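Penicillin-binding protein A (Mycobacterium tuberculosis, PDB 3UPP) probably acts as a peptidoglycan D,D-transpeptidase that cross-links the cell wall, helps to regulate cell length and is acylated by beta-lactam antibiotics. Local coordinates at residues E187-G192 against H411-A416; S193-I198 against G304-G309; L229-G234 against S252-F257; P281-P286 against T333-L338. One frame throughout, in Å; residues are numbered along the deposited sequence.

Interaction 1 of 4, residues E187-G192 against H411-A416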
# COMPACT_ATOMS: atom_id res chain seq x y z
N GLU A 187 -4.29 -5.44 -6.23
CA GLU A 187 -5.69 -5.10 -6.29
C GLU A 187 -5.79 -3.57 -6.28
O GLU A 187 -4.96 -2.89 -5.68
CB GLU A 187 -6.40 -5.75 -5.09
CG GLU A 187 -7.79 -6.35 -5.40
CD GLU A 187 -7.76 -7.53 -6.39
OE1 GLU A 187 -8.79 -7.78 -7.05
OE2 GLU A 187 -6.70 -8.19 -6.53
N THR A 188 -6.78 -3.05 -7.00
CA THR A 188 -7.06 -1.61 -7.03
C THR A 188 -8.46 -1.39 -6.46
O THR A 188 -9.36 -2.21 -6.67
CB THR A 188 -7.00 -1.01 -8.45
OG1 THR A 188 -8.06 -1.55 -9.25
CG2 THR A 188 -5.66 -1.26 -9.13
N TYR A 189 -8.62 -0.27 -5.75
CA TYR A 189 -9.86 0.04 -5.02
C TYR A 189 -10.21 1.51 -5.21
O TYR A 189 -9.31 2.34 -5.29
CB TYR A 189 -9.66 -0.19 -3.53
CG TYR A 189 -9.19 -1.57 -3.12
CD1 TYR A 189 -10.13 -2.58 -2.85
CD2 TYR A 189 -7.83 -1.86 -2.98
CE1 TYR A 189 -9.72 -3.83 -2.45
CE2 TYR A 189 -7.41 -3.11 -2.59
CZ TYR A 189 -8.36 -4.10 -2.33
OH TYR A 189 -7.95 -5.36 -1.93
N PRO A 190 -11.51 1.86 -5.24
CA PRO A 190 -11.81 3.31 -5.21
C PRO A 190 -11.23 3.94 -3.93
O PRO A 190 -11.41 3.38 -2.85
CB PRO A 190 -13.34 3.38 -5.24
CG PRO A 190 -13.80 2.01 -4.86
CD PRO A 190 -12.73 1.04 -5.30
N PRO A 191 -10.48 5.06 -4.07
CA PRO A 191 -9.84 5.70 -2.91
C PRO A 191 -10.79 6.55 -2.07
O PRO A 191 -10.44 6.92 -0.95
CB PRO A 191 -8.76 6.57 -3.55
CG PRO A 191 -9.34 6.96 -4.87
CD PRO A 191 -10.17 5.77 -5.33
N GLY A 192 -11.97 6.86 -2.59
CA GLY A 192 -12.91 7.71 -1.88
C GLY A 192 -12.30 9.05 -1.51
O GLY A 192 -11.58 9.67 -2.31
N HIS A 411 -15.25 0.52 1.54
CA HIS A 411 -13.86 0.33 1.95
C HIS A 411 -13.48 1.47 2.88
O HIS A 411 -13.86 2.61 2.65
CB HIS A 411 -12.90 0.33 0.75
CG HIS A 411 -13.27 -0.62 -0.35
ND1 HIS A 411 -13.44 -1.97 -0.13
CD2 HIS A 411 -13.45 -0.42 -1.67
CE1 HIS A 411 -13.74 -2.56 -1.28
NE2 HIS A 411 -13.75 -1.64 -2.23
N ALA A 412 -12.74 1.16 3.94
CA ALA A 412 -12.22 2.15 4.86
C ALA A 412 -10.75 2.44 4.52
O ALA A 412 -9.92 1.52 4.47
CB ALA A 412 -12.34 1.65 6.27
N TRP A 413 -10.43 3.72 4.30
CA TRP A 413 -9.09 4.14 3.87
C TRP A 413 -8.48 5.13 4.87
O TRP A 413 -9.19 5.90 5.50
CB TRP A 413 -9.18 4.87 2.53
CG TRP A 413 -9.13 4.09 1.25
CD1 TRP A 413 -10.17 3.87 0.39
CD2 TRP A 413 -7.97 3.50 0.62
NE1 TRP A 413 -9.74 3.15 -0.72
CE2 TRP A 413 -8.39 2.92 -0.60
CE3 TRP A 413 -6.61 3.41 0.98
CZ2 TRP A 413 -7.51 2.28 -1.49
CZ3 TRP A 413 -5.73 2.77 0.11
CH2 TRP A 413 -6.19 2.20 -1.12
N TYR A 414 -7.16 5.12 4.98
CA TYR A 414 -6.41 6.08 5.78
C TYR A 414 -5.01 6.20 5.22
O TYR A 414 -4.29 5.20 5.14
CB TYR A 414 -6.31 5.59 7.22
CG TYR A 414 -5.57 6.52 8.17
CD1 TYR A 414 -6.12 7.76 8.55
CD2 TYR A 414 -4.35 6.15 8.73
CE1 TYR A 414 -5.48 8.59 9.46
CE2 TYR A 414 -3.68 6.99 9.64
CZ TYR A 414 -4.26 8.21 10.00
OH TYR A 414 -3.62 9.05 10.89
N ILE A 415 -4.64 7.41 4.81
CA ILE A 415 -3.27 7.70 4.32
C ILE A 415 -2.69 8.80 5.18
O ILE A 415 -3.35 9.79 5.46
CB ILE A 415 -3.19 8.07 2.80
CG1 ILE A 415 -3.90 9.43 2.51
CG2 ILE A 415 -3.71 6.92 1.95
CD1 ILE A 415 -3.69 9.99 1.05
N ALA A 416 -1.46 8.63 5.60
CA ALA A 416 -0.91 9.47 6.62
C ALA A 416 0.58 9.56 6.44
O ALA A 416 1.17 8.74 5.73
CB ALA A 416 -1.22 8.90 8.00
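Tyr189 and His411 both carry CG anti to their own carbonyl carbon (chi1 -56° and -53°), and these matching torsions turn the two rings toward each other across the contact. They meet as a T-shaped pair: the edge of Tyr189 points at a face of His411, with CD1 of Tyr189 3.8 Å from NE2 of His411 and the centroids 5.2 Å apart. Pro190 closes on the edge of the same imidazole, its CD 4.0 Å from CD2 of His411. The polar ends are held elsewhere, the phenol by Glu432 and ND1 by the backbone N of Asn433, which helps to hold both rings in place. Trp413, two residues along the strand and likewise directed at the loop, joins a broad apolar surface to one N-H. Its NE1 donates to O of Pro190 at 2.7 Å, somewhat bent at 145°; proline, lacking an N-H, still offers this carbonyl. On the six-membered ring, CZ2 of Trp413 packs 3.9 Å from CB of Tyr189. Strand 411-418 thereby holds the loop that leads straight into Ser193, the probable nucleophile, as in the penicillin-binding transpeptidase fold, where the serine, at the start of a helix, lies beside the five-stranded antiparallel sheet.

Interaction 2 of 4, residues S193-I198 against G304-G309. With CEF (CEFOTAXIME, C3' cleaved, open, bound form), chain C.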
# COMPACT_ATOMS: atom_id res chain seq x y z
N SER A 193 -12.56 9.48 -0.29
CA SER A 193 -12.20 10.83 0.16
C SER A 193 -10.72 11.09 0.19
O SER A 193 -10.32 12.25 0.13
CB SER A 193 -12.82 11.15 1.52
OG SER A 193 -14.17 11.55 1.38
N THR A 194 -9.90 10.05 0.30
CA THR A 194 -8.44 10.24 0.23
C THR A 194 -8.02 10.94 -1.07
O THR A 194 -6.99 11.62 -1.10
CB THR A 194 -7.63 8.91 0.42
OG1 THR A 194 -8.03 7.95 -0.56
CG2 THR A 194 -7.85 8.33 1.82
N PHE A 195 -8.82 10.78 -2.13
CA PHE A 195 -8.50 11.39 -3.44
C PHE A 195 -8.70 12.92 -3.44
O PHE A 195 -8.18 13.62 -4.31
CB PHE A 195 -9.32 10.74 -4.55
CG PHE A 195 -8.72 10.88 -5.91
CD1 PHE A 195 -7.56 10.21 -6.24
CD2 PHE A 195 -9.32 11.69 -6.87
CE1 PHE A 195 -6.99 10.34 -7.51
CE2 PHE A 195 -8.76 11.84 -8.15
CZ PHE A 195 -7.60 11.15 -8.47
N LYS A 196 -9.46 13.42 -2.46
CA LYS A 196 -9.56 14.85 -2.22
C LYS A 196 -8.16 15.48 -2.08
O LYS A 196 -7.99 16.67 -2.28
CB LYS A 196 -10.42 15.14 -1.01
CG LYS A 196 -11.88 14.70 -1.17
CD LYS A 196 -12.61 14.85 0.13
CE LYS A 196 -14.12 14.75 -0.06
NZ LYS A 196 -14.79 14.47 1.26
N VAL A 197 -7.15 14.66 -1.76
CA VAL A 197 -5.78 15.15 -1.73
C VAL A 197 -5.31 15.53 -3.15
O VAL A 197 -4.61 16.53 -3.33
CB VAL A 197 -4.81 14.13 -1.06
CG1 VAL A 197 -3.35 14.53 -1.28
CG2 VAL A 197 -5.10 13.99 0.42
N ILE A 198 -5.73 14.76 -4.14
CA ILE A 198 -5.35 15.00 -5.54
C ILE A 198 -6.12 16.19 -6.10
O ILE A 198 -5.53 17.07 -6.73
CB ILE A 198 -5.56 13.73 -6.42
CG1 ILE A 198 -4.76 12.54 -5.86
CG2 ILE A 198 -5.24 14.00 -7.89
CD1 ILE A 198 -3.26 12.71 -5.95
N GLY A 304 -17.40 15.20 -11.43
CA GLY A 304 -18.00 15.41 -10.11
C GLY A 304 -17.67 14.26 -9.18
O GLY A 304 -17.12 14.47 -8.08
N MET A 305 -17.97 13.04 -9.64
CA MET A 305 -17.73 11.81 -8.89
C MET A 305 -16.26 11.47 -8.73
O MET A 305 -15.85 10.94 -7.71
CB MET A 305 -18.45 10.65 -9.58
CG MET A 305 -19.96 10.78 -9.62
SD MET A 305 -20.73 9.64 -10.83
CE MET A 305 -20.24 8.05 -10.14
N THR A 306 -15.47 11.79 -9.75
CA THR A 306 -14.02 11.58 -9.72
C THR A 306 -13.37 12.41 -8.62
O THR A 306 -12.48 11.91 -7.92
CB THR A 306 -13.40 11.90 -11.08
OG1 THR A 306 -14.03 11.11 -12.09
CG2 THR A 306 -11.91 11.63 -11.09
N SER A 307 -13.81 13.67 -8.46
CA SER A 307 -13.19 14.61 -7.49
C SER A 307 -13.23 14.11 -6.04
O SER A 307 -12.38 14.47 -5.22
CB SER A 307 -13.84 15.99 -7.58
OG SER A 307 -14.02 16.39 -8.93
N ILE A 308 -14.23 13.28 -5.74
CA ILE A 308 -14.39 12.68 -4.41
C ILE A 308 -13.95 11.19 -4.37
O ILE A 308 -14.25 10.46 -3.43
CB ILE A 308 -15.84 12.90 -3.85
CG1 ILE A 308 -16.89 12.17 -4.70
CG2 ILE A 308 -16.18 14.38 -3.77
CD1 ILE A 308 -18.27 12.08 -4.05
N GLY A 309 -13.21 10.76 -5.40
CA GLY A 309 -12.58 9.44 -5.41
C GLY A 309 -13.47 8.27 -5.78
O GLY A 309 -13.24 7.15 -5.33
S1 CEF C . -17.86 11.72 4.17
C1 CEF C . -17.06 12.48 5.62
C2 CEF C . -16.05 11.67 6.13
C3 CEF C . -15.86 11.74 7.51
C4 CEF C . -15.22 10.85 5.34
C5 CEF C . -13.97 10.40 5.79
O1 CEF C . -13.05 11.24 6.17
O2 CEF C . -13.74 9.13 5.94
N1 CEF C . -15.34 10.73 4.01
C6 CEF C . -16.32 11.46 3.23
C7 CEF C . -16.52 10.80 1.87
C8 CEF C . -15.18 10.63 1.16
O3 CEF C . -15.02 9.71 0.35
N2 CEF C . -17.21 9.50 1.91
C9 CEF C . -18.47 9.39 1.44
O4 CEF C . -19.11 10.34 1.00
C10 CEF C . -19.07 7.99 1.47
N3 CEF C . -19.32 7.33 0.32
O5 CEF C . -19.01 8.06 -1.11
C11 CEF C . -17.60 8.30 -1.35
C12 CEF C . -19.33 7.41 2.64
C13 CEF C . -20.01 6.26 2.74
S2 CEF C . -20.09 5.94 4.36
C14 CEF C . -19.29 7.23 4.87
N4 CEF C . -19.03 7.51 6.14
N5 CEF C . -18.92 7.96 3.81
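Ser193 is covalently modified: its OG is bonded to C8 of the opened cefotaxime at 1.4 Å, so the protein is caught as the acyl-enzyme. Behind this ester, the 3-10 turn 193-195 and the start of helix 196-205 rest against the end of helix 300-307. The two segments meet by packing, and hydrogen bonds nearby come from the flanking Gly192, to Gly309, and Thr199, to Ser307. The backbones come nearest at Phe195 and Gly309, with CA atoms 4.9 Å apart, and CB of Phe195 lies 3.6 Å from CA of Gly309. Glycine suits the place, since Phe195 packs directly on its CA and its phi is positive. It is the C' residue of a Schellman motif that ends helix 300-307, its N reaching back to O of Thr306. Phe195 has CG anti to the backbone N (chi1 -157°), which carries the ring toward that helix end; CD2 of Phe195 comes within 3.3 Å of O of Thr306, while CB of Ile198 lies over the centre of one ring face.

Ser193 and Lys196 fit the SxxK motif of penicillin-binding proteins, in which one helical turn brings the lysine beside the nucleophile. Extended beyond CG, Lys196 places NZ 3.0 Å from OG of Ser193, to which it donates a hydrogen bond, with Ser252 and Asn254 as further partners. The amine is thus gripped by three oxygens. Its aliphatic part suits the buried path to that site: CE of Lys196 passes 4.3 Å from CG2 of Ile308.

Interaction 3 of 4, residues L229-G234 against S252-F257. With CEF (CEFOTAXIME, C3' cleaved, open, bound form), chain C.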
# COMPACT_ATOMS: atom_id res chain seq x y z
N LEU A 229 -25.06 14.04 -5.68
CA LEU A 229 -24.10 13.68 -4.66
C LEU A 229 -24.44 14.45 -3.39
O LEU A 229 -24.96 15.57 -3.45
CB LEU A 229 -22.68 13.97 -5.15
CG LEU A 229 -21.85 12.83 -5.78
CD1 LEU A 229 -22.63 11.52 -6.15
CD2 LEU A 229 -21.03 13.34 -6.98
N GLU A 230 -24.17 13.84 -2.25
CA GLU A 230 -24.55 14.41 -0.96
C GLU A 230 -23.37 14.38 -0.01
O GLU A 230 -22.49 13.53 -0.14
CB GLU A 230 -25.73 13.63 -0.36
CG GLU A 230 -25.35 12.29 0.31
CD GLU A 230 -26.52 11.54 0.94
OE1 GLU A 230 -26.28 10.47 1.57
OE2 GLU A 230 -27.68 12.01 0.79
N ASN A 231 -23.34 15.32 0.93
CA ASN A 231 -22.47 15.21 2.09
C ASN A 231 -22.97 14.08 2.98
O ASN A 231 -24.15 13.72 2.93
CB ASN A 231 -22.50 16.49 2.91
CG ASN A 231 -21.67 17.59 2.32
OD1 ASN A 231 -20.76 17.36 1.54
ND2 ASN A 231 -21.97 18.82 2.72
N TYR A 232 -22.09 13.52 3.80
CA TYR A 232 -22.52 12.60 4.84
C TYR A 232 -23.14 13.38 6.03
O TYR A 232 -22.59 14.39 6.48
CB TYR A 232 -21.33 11.73 5.30
CG TYR A 232 -20.76 12.06 6.67
CD1 TYR A 232 -20.92 11.16 7.74
CD2 TYR A 232 -20.07 13.26 6.91
CE1 TYR A 232 -20.39 11.45 9.01
CE2 TYR A 232 -19.55 13.57 8.17
CZ TYR A 232 -19.71 12.66 9.22
OH TYR A 232 -19.20 12.96 10.46
N GLY A 233 -24.32 12.98 6.49
CA GLY A 233 -25.29 12.23 5.71
C GLY A 233 -26.44 13.21 5.54
O GLY A 233 -27.28 13.35 6.43
N GLY A 234 -26.43 13.93 4.41
CA GLY A 234 -27.46 14.92 4.11
C GLY A 234 -27.38 16.22 4.89
O GLY A 234 -28.33 17.00 4.90
N SER A 252 -13.93 16.90 5.35
CA SER A 252 -14.14 15.99 4.22
C SER A 252 -15.58 16.12 3.72
O SER A 252 -16.35 15.16 3.72
CB SER A 252 -13.80 14.55 4.62
OG SER A 252 -13.49 13.76 3.48
N CYS A 253 -15.92 17.33 3.30
CA CYS A 253 -17.25 17.65 2.79
C CYS A 253 -17.33 17.36 1.29
O CYS A 253 -16.67 18.02 0.51
CB CYS A 253 -17.59 19.13 3.05
SG CYS A 253 -17.80 19.54 4.81
N ASN A 254 -18.18 16.41 0.92
CA ASN A 254 -18.30 15.96 -0.46
C ASN A 254 -18.61 17.04 -1.49
O ASN A 254 -17.87 17.18 -2.45
CB ASN A 254 -19.35 14.86 -0.57
CG ASN A 254 -18.90 13.57 0.08
OD1 ASN A 254 -17.71 13.35 0.34
ND2 ASN A 254 -19.87 12.70 0.34
N THR A 255 -19.70 17.77 -1.29
CA THR A 255 -20.20 18.73 -2.27
C THR A 255 -19.18 19.82 -2.58
O THR A 255 -19.05 20.26 -3.72
CB THR A 255 -21.56 19.35 -1.83
OG1 THR A 255 -21.37 20.12 -0.62
CG2 THR A 255 -22.60 18.25 -1.58
N ALA A 256 -18.43 20.24 -1.55
CA ALA A 256 -17.34 21.19 -1.68
C ALA A 256 -16.30 20.73 -2.72
O ALA A 256 -15.77 21.55 -3.46
CB ALA A 256 -16.67 21.42 -0.33
N PHE A 257 -16.03 19.42 -2.76
CA PHE A 257 -15.01 18.88 -3.65
C PHE A 257 -15.53 18.48 -5.01
O PHE A 257 -14.79 18.56 -6.00
CB PHE A 257 -14.22 17.78 -2.98
CG PHE A 257 -13.18 18.31 -2.03
CD1 PHE A 257 -11.90 18.59 -2.48
CD2 PHE A 257 -13.51 18.58 -0.71
CE1 PHE A 257 -10.93 19.10 -1.62
CE2 PHE A 257 -12.55 19.09 0.17
CZ PHE A 257 -11.26 19.36 -0.28
S1 CEF C . -17.86 11.72 4.17
C1 CEF C . -17.06 12.48 5.62
C2 CEF C . -16.05 11.67 6.13
C3 CEF C . -15.86 11.74 7.51
C4 CEF C . -15.22 10.85 5.34
C5 CEF C . -13.97 10.40 5.79
O1 CEF C . -13.05 11.24 6.17
O2 CEF C . -13.74 9.13 5.94
N1 CEF C . -15.34 10.73 4.01
C6 CEF C . -16.32 11.46 3.23
C7 CEF C . -16.52 10.80 1.87
C8 CEF C . -15.18 10.63 1.16
O3 CEF C . -15.02 9.71 0.35
N2 CEF C . -17.21 9.50 1.91
C9 CEF C . -18.47 9.39 1.44
O4 CEF C . -19.11 10.34 1.00
C10 CEF C . -19.07 7.99 1.47
N3 CEF C . -19.32 7.33 0.32
O5 CEF C . -19.01 8.06 -1.11
C11 CEF C . -17.60 8.30 -1.35
C12 CEF C . -19.33 7.41 2.64
C13 CEF C . -20.01 6.26 2.74
S2 CEF C . -20.09 5.94 4.36
C14 CEF C . -19.29 7.23 4.87
N4 CEF C . -19.03 7.51 6.14
N5 CEF C . -18.92 7.96 3.81
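The loop that follows strand 228-230 lies beside the start of helix 254-264, and the backbones come nearest at Asn231 and Asn254, with CA atoms 4.9 Å apart. Ser252, at positive phi, ends the preceding helix as the C' residue of a Schellman motif. With Asn254 it resembles the SxN motif of penicillin-binding proteins, probably the second catalytic motif here. Asn231 directs OD1 at the start of the helix, where N of Thr255 donates to it at 3.0 Å and 166°, tilted from the carbonyl plane. Asparagine suits this place because its amide also has an N-H group, which ND2 gives to O of Ala235. The methyl CG2 of Thr255 packs 3.7 Å from OD1 of Asn231, while its hydroxyl turns to O of Ala217. Cys253 is tied by a disulfide to Cys237. CG of Asn254 is anti to its carbonyl carbon (chi1 -69°), which lets ND2 donate almost straight (171°) to O of Glu230 at 2.8 Å, in both the amide and the carbonyl plane; the OD1 end faces the SxxK lysine, so bonds at both ends fix the amide's rotation. Tyr232 brings CD2 3.4 Å from C1 of cefotaxime. ND2 of Asn254 also donates to O4 of cefotaxime at 2.6 Å.

Interaction 4 of 4, residues P281-P286 against T333-L338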
# COMPACT_ATOMS: atom_id res chain seq x y z
N PRO A 281 2.51 2.97 -16.07
CA PRO A 281 2.81 1.62 -15.60
C PRO A 281 3.85 1.67 -14.49
O PRO A 281 4.93 2.23 -14.69
CB PRO A 281 3.39 0.94 -16.83
CG PRO A 281 2.83 1.70 -17.99
CD PRO A 281 2.79 3.13 -17.51
N PRO A 282 3.52 1.14 -13.30
CA PRO A 282 4.49 1.22 -12.21
C PRO A 282 5.74 0.38 -12.50
O PRO A 282 5.64 -0.66 -13.13
CB PRO A 282 3.72 0.66 -11.01
CG PRO A 282 2.27 0.65 -11.41
CD PRO A 282 2.28 0.46 -12.90
N ARG A 283 6.90 0.86 -12.05
CA ARG A 283 8.13 0.05 -12.03
C ARG A 283 7.96 -1.17 -11.13
O ARG A 283 7.13 -1.17 -10.24
CB ARG A 283 9.32 0.89 -11.56
CG ARG A 283 9.79 1.99 -12.54
CD ARG A 283 10.60 1.42 -13.74
NE ARG A 283 10.99 2.50 -14.65
CZ ARG A 283 10.19 3.05 -15.56
NH1 ARG A 283 8.94 2.61 -15.72
NH2 ARG A 283 10.64 4.04 -16.32
N PRO A 284 8.71 -2.26 -11.41
CA PRO A 284 8.65 -3.36 -10.45
C PRO A 284 9.41 -3.02 -9.17
O PRO A 284 10.30 -2.15 -9.20
CB PRO A 284 9.32 -4.51 -11.20
CG PRO A 284 10.25 -3.83 -12.17
CD PRO A 284 9.57 -2.57 -12.57
N THR A 285 9.08 -3.70 -8.08
CA THR A 285 9.61 -3.40 -6.76
C THR A 285 10.68 -4.33 -6.14
O THR A 285 11.24 -3.97 -5.10
CB THR A 285 8.44 -3.18 -5.74
OG1 THR A 285 7.61 -4.35 -5.70
CG2 THR A 285 7.57 -1.96 -6.12
N PRO A 286 11.05 -5.49 -6.78
CA PRO A 286 10.83 -6.10 -8.11
C PRO A 286 9.48 -6.81 -8.28
O PRO A 286 9.21 -7.38 -9.34
CB PRO A 286 11.97 -7.11 -8.20
CG PRO A 286 12.11 -7.58 -6.79
CD PRO A 286 11.94 -6.33 -5.96
N THR A 333 8.40 12.17 -5.43
CA THR A 333 8.11 10.76 -5.38
C THR A 333 9.41 9.98 -5.55
O THR A 333 10.07 10.09 -6.58
CB THR A 333 7.13 10.34 -6.52
OG1 THR A 333 5.97 11.18 -6.52
CG2 THR A 333 6.70 8.87 -6.39
N MET A 334 9.76 9.19 -4.54
CA MET A 334 10.86 8.24 -4.64
C MET A 334 10.29 6.94 -5.17
O MET A 334 9.17 6.57 -4.83
CB MET A 334 11.55 8.04 -3.29
CG MET A 334 12.17 9.30 -2.69
SD MET A 334 13.29 10.19 -3.81
CE MET A 334 14.75 9.17 -3.72
N ARG A 335 11.05 6.26 -6.00
CA ARG A 335 10.66 5.00 -6.59
C ARG A 335 10.66 3.95 -5.48
O ARG A 335 11.70 3.73 -4.85
CB ARG A 335 11.66 4.61 -7.66
CG ARG A 335 11.39 3.29 -8.32
CD ARG A 335 12.66 2.51 -8.51
NE ARG A 335 12.38 1.17 -9.01
CZ ARG A 335 12.63 0.72 -10.24
NH1 ARG A 335 13.21 1.50 -11.16
NH2 ARG A 335 12.32 -0.53 -10.55
N PRO A 336 9.48 3.33 -5.21
CA PRO A 336 9.41 2.36 -4.13
C PRO A 336 10.15 1.05 -4.47
O PRO A 336 10.09 0.57 -5.61
CB PRO A 336 7.91 2.13 -3.97
CG PRO A 336 7.31 2.51 -5.24
CD PRO A 336 8.19 3.51 -5.89
N TYR A 337 10.85 0.50 -3.48
CA TYR A 337 11.56 -0.75 -3.66
C TYR A 337 11.51 -1.59 -2.40
O TYR A 337 11.50 -1.05 -1.27
CB TYR A 337 13.00 -0.53 -4.09
CG TYR A 337 13.88 0.20 -3.09
CD1 TYR A 337 14.84 -0.50 -2.37
CD2 TYR A 337 13.76 1.59 -2.89
CE1 TYR A 337 15.68 0.16 -1.46
CE2 TYR A 337 14.59 2.26 -1.98
CZ TYR A 337 15.54 1.53 -1.27
OH TYR A 337 16.38 2.17 -0.38
N LEU A 338 11.48 -2.90 -2.62
CA LEU A 338 11.34 -3.88 -1.56
C LEU A 338 12.66 -4.57 -1.19
O LEU A 338 12.78 -5.14 -0.10
CB LEU A 338 10.29 -4.92 -1.96
CG LEU A 338 9.91 -5.97 -0.92
CD1 LEU A 338 9.44 -5.30 0.38
CD2 LEU A 338 8.85 -6.93 -1.44
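The guanidinium of Arg335 has CB of Arg283 over one face, 3.4 Å above the plane and offset toward the rim, and O of Pro284 at its edge. That edge contact is a hydrogen bond: NH2 of Arg335 donates to O of Pro284 at 2.9 Å, lying in the carbonyl plane. CG of Arg335 is anti to the backbone N (chi1 178°), and a bend at chi2 then brings the guanidinium against Arg283. The two side chains cross at about a right angle, their guanidinium planes 73° apart, with CG of Arg283 3.7 Å from NH1 of Arg335. NE of Arg283 comes 4.3 Å from the same NH1, a meeting of like charges probably tolerated because Arg283 is exposed. Arginine suits the place because a flat group with several N-H donors can take a carbonyl at its edge and a methylene on its face.

Further along, N of Leu338 donates to O of Thr285 at 2.7 Å, and CA of Tyr337 adds a C-H...O contact. Thr285 sets CG2 3.6 Å from O of Pro336, leaving its hydroxyl to O of Leu287. The loop between helices 266-275 and 300-307 is thus held against the chain leaving strand 332-334. Around them, Pro286, after a cis peptide, and Leu338 pack on helix 70-74, Ile143 of strand 143-149 touches Thr285, Pro336 and Leu338, and Gln358 of strand 357-360 touches both arginines.

All four contacts lie within the transpeptidase domain. Interactions 1, 2 and 3 gather round the bound cefotaxime: the centre of interaction 2 is about 11 Å from those of both 1 and 3, which are themselves about 18 Å apart. Interaction 1 ties the loop before helix 196-205 to strand 411-418 of the five-stranded sheet, interaction 2 sets the start of that helix on helix 300-307, and interaction 3 adds helix 254-264. Along the chain, 3 falls between the segments of 2, and 2 between those of 1, so distant sequence is folded into one active site. Interaction 4 alternates with 2 in sequence, yet the centres of interactions 2 and 4 are about 24 Å apart, leaving 4 well away from the active-site serine.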